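Local coordinates for aspergillopepsin-2 heavy chain (Aspergillus niger var. macrosporus, PDB 1Y43), which forms, together with a separate light chain, a pepstatin-insensitive acid endopeptidase of the glutamic peptidase (G1) family, at residues B[21-29]-B[62-70]. Residues are numbered along the deposited sequence; the frame is centred on the assembly and turned at random.
With SO4 (sulfate ion), chain G.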
ATOM      1  N   ALA B  21       3.828   5.034 -14.076  1.00  8.34           N
ATOM      2  CA  ALA B  21       2.721   5.354 -13.181  1.00  6.68           C
ATOM      3  C   ALA B  21       2.537   4.320 -12.098  1.00  6.50           C
ATOM      4  O   ALA B  21       3.112   3.230 -12.156  1.00  7.08           O
ATOM      5  CB  ALA B  21       1.424   5.471 -13.964  1.00  9.10           C
ATOM      6  N   ILE B  22       1.763   4.710 -11.091  1.00  5.85           N
ATOM      7  CA  ILE B  22       1.386   3.845  -9.991  1.00  5.88           C
ATOM      8  C   ILE B  22       0.001   4.285  -9.561  1.00  5.15           C
ATOM      9  O   ILE B  22      -0.222   5.469  -9.293  1.00  6.56           O
ATOM     10  CB  ILE B  22       2.255   3.975  -8.721  1.00  6.68           C
ATOM     11  CG1 ILE B  22       3.744   3.954  -9.041  1.00  8.43           C
ATOM     12  CG2 ILE B  22       1.909   2.824  -7.766  1.00  6.64           C
ATOM     13  CD1 ILE B  22       4.630   4.001  -7.810  1.00 10.27           C
ATOM     14  N   LEU B  23      -0.943   3.352  -9.568  1.00  4.55           N
ATOM     15  CA  LEU B  23      -2.299   3.621  -9.102  1.00  4.21           C
ATOM     16  C   LEU B  23      -2.288   2.956  -7.715  1.00  4.72           C
ATOM     17  O   LEU B  23      -2.164   1.724  -7.608  1.00  4.73           O
ATOM     18  CB  LEU B  23      -3.345   2.969 -10.018  1.00  5.59           C
ATOM     19  CG  LEU B  23      -4.772   2.848  -9.466  1.00  5.87           C
ATOM     20  CD1 LEU B  23      -5.321   4.198  -8.992  1.00  7.52           C
ATOM     21  CD2 LEU B  23      -5.671   2.250 -10.526  1.00  6.70           C
ATOM     22  N   GLN B  24      -2.442   3.754  -6.658  1.00  3.87           N
ATOM     23  CA  GLN B  24      -2.357   3.205  -5.308  1.00  3.48           C
ATOM     24  C   GLN B  24      -3.247   3.933  -4.318  1.00  3.38           C
ATOM     25  O   GLN B  24      -3.656   5.074  -4.540  1.00  4.02           O
ATOM     26  CB  GLN B  24      -0.912   3.312  -4.820  1.00  4.97           C
ATOM     27  CG  GLN B  24      -0.356   4.719  -4.995  1.00  6.00           C
ATOM     28  CD  GLN B  24       1.123   4.855  -4.662  1.00  7.63           C
ATOM     29  OE1 GLN B  24       1.734   4.007  -4.005  1.00  8.49           O
ATOM     30  NE2 GLN B  24       1.661   5.968  -5.093  1.00  6.91           N
ATOM     31  N   THR B  25      -3.599   3.234  -3.249  1.00  2.68           N
ATOM     32  CA  THR B  25      -4.438   3.811  -2.212  1.00  3.08           C
ATOM     33  C   THR B  25      -4.089   3.110  -0.912  1.00  2.67           C
ATOM     34  O   THR B  25      -3.766   1.910  -0.903  1.00  3.83           O
ATOM     35  CB  THR B  25      -5.943   3.697  -2.541  1.00  3.62           C
ATOM     36  OG1 THR B  25      -6.678   4.603  -1.706  1.00  4.57           O
ATOM     37  CG2 THR B  25      -6.468   2.270  -2.301  1.00  5.06           C
ATOM     38  N   GLY B  26      -4.106   3.856   0.185  1.00  3.51           N
ATOM     39  CA  GLY B  26      -3.764   3.258   1.455  1.00  4.33           C
ATOM     40  C   GLY B  26      -3.947   4.166   2.646  1.00  3.18           C
ATOM     41  O   GLY B  26      -4.653   5.173   2.587  1.00  4.64           O
ATOM     42  N   VAL B  27      -3.246   3.819   3.718  1.00  3.92           N
ATOM     43  CA  VAL B  27      -3.342   4.530   4.977  1.00  4.15           C
ATOM     44  C   VAL B  27      -1.964   4.797   5.560  1.00  4.63           C
ATOM     45  O   VAL B  27      -1.065   3.962   5.428  1.00  5.21           O
ATOM     46  CB  VAL B  27      -4.111   3.649   5.996  1.00  5.52           C
ATOM     47  CG1 VAL B  27      -4.087   4.279   7.374  1.00  7.77           C
ATOM     48  CG2 VAL B  27      -5.550   3.424   5.526  1.00  5.86           C
ATOM     49  N   ASP B  28      -1.783   5.989   6.129  1.00  4.44           N
ATOM     50  CA  ASP B  28      -0.532   6.364   6.796  1.00  4.89           C
ATOM     51  C   ASP B  28      -0.769   6.260   8.295  1.00  4.85           C
ATOM     52  O   ASP B  28      -1.878   6.529   8.767  1.00  5.46           O
ATOM     53  CB  ASP B  28      -0.162   7.829   6.530  1.00  6.51           C
ATOM     54  CG  ASP B  28       0.465   8.058   5.168  1.00  8.15           C
ATOM     55  OD1 ASP B  28       0.749   7.102   4.447  1.00 10.54           O
ATOM     56  OD2 ASP B  28       0.696   9.228   4.824  1.00 13.02           O
ATOM     57  N   PHE B  29       0.232   5.802   9.031  1.00  5.82           N
ATOM     58  CA  PHE B  29       0.128   5.750  10.493  1.00  6.54           C
ATOM     59  C   PHE B  29       1.365   6.426  11.044  1.00  5.27           C
ATOM     60  O   PHE B  29       2.478   6.064  10.676  1.00  6.72           O
ATOM     61  CB  PHE B  29       0.022   4.328  11.088  1.00  8.90           C
ATOM     62  CG  PHE B  29       0.239   3.218  10.109  1.00  9.73           C
ATOM     63  CD1 PHE B  29      -0.822   2.735   9.351  1.00 11.56           C
ATOM     64  CD2 PHE B  29       1.493   2.616   9.986  1.00 11.93           C
ATOM     65  CE1 PHE B  29      -0.645   1.664   8.475  1.00 12.11           C
ATOM     66  CE2 PHE B  29       1.693   1.543   9.116  1.00 12.51           C
ATOM     67  CZ  PHE B  29       0.620   1.066   8.360  1.00 12.32           C
ATOM     68  N   SER B  62     -10.679  -2.356  10.842  1.00  5.32           N
ATOM     69  CA  SER B  62     -10.473  -3.238   9.707  1.00  6.22           C
ATOM     70  C   SER B  62     -10.714  -2.414   8.460  1.00  5.88           C
ATOM     71  O   SER B  62     -11.797  -1.837   8.275  1.00  6.28           O
ATOM     72  CB  SER B  62     -11.465  -4.384   9.749  1.00  8.20           C
ATOM     73  OG  SER B  62     -11.065  -5.327  10.717  1.00 14.27           O
ATOM     74  N   ILE B  63      -9.697  -2.355   7.614  1.00  4.78           N
ATOM     75  CA  ILE B  63      -9.760  -1.575   6.398  1.00  5.12           C
ATOM     76  C   ILE B  63      -9.649  -2.465   5.170  1.00  5.68           C
ATOM     77  O   ILE B  63      -8.897  -3.445   5.180  1.00  7.45           O
ATOM     78  CB  ILE B  63      -8.571  -0.583   6.356  1.00  5.93           C
ATOM     79  CG1 ILE B  63      -8.572   0.305   7.602  1.00  7.06           C
ATOM     80  CG2 ILE B  63      -8.584   0.240   5.085  1.00  6.32           C
ATOM     81  CD1 ILE B  63      -9.839   1.105   7.833  1.00  7.74           C
ATOM     82  N   LYS B  64     -10.434  -2.172   4.140  1.00  5.70           N
ATOM     83  CA  LYS B  64     -10.336  -2.909   2.883  1.00  5.45           C
ATOM     84  C   LYS B  64      -9.979  -1.874   1.822  1.00  5.52           C
ATOM     85  O   LYS B  64     -10.669  -0.859   1.678  1.00  7.29           O
ATOM     86  CB  LYS B  64     -11.654  -3.601   2.522  1.00  6.89           C
ATOM     87  CG  LYS B  64     -11.579  -4.385   1.222  1.00  9.69           C
ATOM     88  CD  LYS B  64     -12.852  -5.170   0.976  1.00 12.94           C
ATOM     89  CE  LYS B  64     -12.824  -5.896  -0.364  1.00 17.67           C
ATOM     90  NZ  LYS B  64     -14.176  -6.464  -0.677  1.00 19.96           N
ATOM     91  N   VAL B  65      -8.862  -2.082   1.142  1.00  4.60           N
ATOM     92  CA  VAL B  65      -8.429  -1.164   0.095  1.00  5.02           C
ATOM     93  C   VAL B  65      -8.465  -1.854  -1.263  1.00  4.90           C
ATOM     94  O   VAL B  65      -8.067  -3.017  -1.397  1.00  5.08           O
ATOM     95  CB  VAL B  65      -7.001  -0.607   0.354  1.00  5.71           C
ATOM     96  CG1 VAL B  65      -7.035   0.418   1.473  1.00  6.26           C
ATOM     97  CG2 VAL B  65      -6.018  -1.740   0.687  1.00  6.99           C
ATOM     98  N   THR B  66      -8.860  -1.099  -2.284  1.00  3.89           N
ATOM     99  CA  THR B  66      -8.969  -1.631  -3.634  1.00  4.16           C
ATOM    100  C   THR B  66      -8.636  -0.591  -4.695  1.00  3.86           C
ATOM    101  O   THR B  66      -9.063   0.561  -4.581  1.00  4.41           O
ATOM    102  CB  THR B  66     -10.439  -2.048  -3.908  1.00  4.79           C
ATOM    103  OG1 THR B  66     -10.858  -3.009  -2.934  1.00  6.28           O
ATOM    104  CG2 THR B  66     -10.607  -2.614  -5.310  1.00  5.66           C
ATOM    105  N   VAL B  67      -7.836  -0.979  -5.684  1.00  4.28           N
ATOM    106  CA  VAL B  67      -7.576  -0.113  -6.841  1.00  4.07           C
ATOM    107  C   VAL B  67      -8.047  -0.927  -8.051  1.00  5.33           C
ATOM    108  O   VAL B  67      -7.915  -2.153  -8.088  1.00  4.99           O
ATOM    109  CB  VAL B  67      -6.092   0.319  -7.051  1.00  4.82           C
ATOM    110  CG1 VAL B  67      -5.662   1.305  -5.970  1.00  4.89           C
ATOM    111  CG2 VAL B  67      -5.160  -0.873  -7.136  1.00  4.45           C
ATOM    112  N   GLU B  68      -8.652  -0.242  -9.011  1.00  6.18           N
ATOM    113  CA  GLU B  68      -9.161  -0.872 -10.222  1.00  7.61           C
ATOM    114  C   GLU B  68      -8.811   0.028 -11.402  1.00  6.77           C
ATOM    115  O   GLU B  68      -8.941   1.253 -11.318  1.00  7.27           O
ATOM    116  CB  GLU B  68     -10.682  -1.015 -10.137  1.00 11.67           C
ATOM    117  CG  GLU B  68     -11.187  -2.000  -9.078  1.00 20.41           C
ATOM    118  CD  GLU B  68     -12.722  -2.042  -8.983  1.00 25.11           C
ATOM    119  OE1 GLU B  68     -13.399  -1.430  -9.854  1.00 28.27           O
ATOM    120  OE2 GLU B  68     -13.262  -2.682  -8.039  1.00 28.46           O
ATOM    121  N   ALA B  69      -8.374  -0.580 -12.498  1.00  6.03           N
ATOM    122  CA  ALA B  69      -8.023   0.163 -13.705  1.00  5.47           C
ATOM    123  C   ALA B  69      -9.036  -0.187 -14.781  1.00  5.90           C
ATOM    124  O   ALA B  69      -9.208  -1.361 -15.098  1.00  7.44           O
ATOM    125  CB  ALA B  69      -6.628  -0.222 -14.178  1.00  5.52           C
ATOM    126  N   THR B  70      -9.724   0.814 -15.311  1.00  5.25           N
ATOM    127  CA  THR B  70     -10.695   0.580 -16.377  1.00  6.54           C
ATOM    128  C   THR B  70     -10.027   0.721 -17.758  1.00  6.92           C
ATOM    129  O   THR B  70     -10.590   0.340 -18.792  1.00  9.32           O
ATOM    130  CB  THR B  70     -11.930   1.507 -16.233  1.00  7.30           C
ATOM    131  OG1 THR B  70     -11.503   2.862 -16.081  1.00  7.06           O
ATOM    132  CG2 THR B  70     -12.755   1.100 -15.013  1.00  7.51           C
TER
HETATM  133  S   SO4 G 205     -17.336  -5.057   0.340  1.00 52.19           S
HETATM  134  O1  SO4 G 205     -18.121  -4.086   1.207  1.00 51.02           O
HETATM  135  O2  SO4 G 205     -16.484  -5.928   1.235  1.00 51.71           O
HETATM  136  O3  SO4 G 205     -18.290  -5.927  -0.456  1.00 51.57           O
HETATM  137  O4  SO4 G 205     -16.447  -4.285  -0.605  1.00 51.20           O
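Leu-23 has its CG anti to the backbone N (chi1 164°), which carries the isobutyl group across to Val-67, whose own CG1 stands anti to its carbonyl carbon (chi1 -71°) and reaches back to the facing strand. The two side chains lie alongside one another, each extending past the other toward the opposite backbone, with Leu-23 CG 3.7 Å from Val-67 CB. Beyond this branch point, Leu-23 CD2 rests on the backbone, 3.5 Å from Glu-68 O. Val-67 CG1 wedges between Leu-23 and Thr-25, 3.9 Å from both Leu-23 CG and Thr-25 CG2, with Gln-24 CA over it. The methyl of Thr-25 also packs against Val-65, its CG2 4.0 Å from Val-65 CB, while its hydroxyl OG1 turns aside to hydrogen bond the carbonyl O of Trp-41 on the neighbouring strand 35-45. Gly-26 presents only backbone here, and its CA lies 4.3 Å from Val-65 CG1. Towards the far end the fit is looser, with Val-27 CG2 and Ile-63 CG2 4.4 Å apart.

The strands run nearly antiparallel (167°) but belong to different sheets, packed face to face with axes 6.7 Å apart at closest approach. Strand 62-69 pairs along its edge with a strand of the other protein chain, so its sheet continues across the interface. Away from strand 22-29, Lys-64 NZ binds O2 of a sulfate, probably from the crystallisation liquor. Aliphatic groups thus carry the contact between the sheets, and Thr-25, which meets the other strand through its methyl, has its hydroxyl satisfied within its own sheet: the chemistry of a hydrophobic beta-sandwich core.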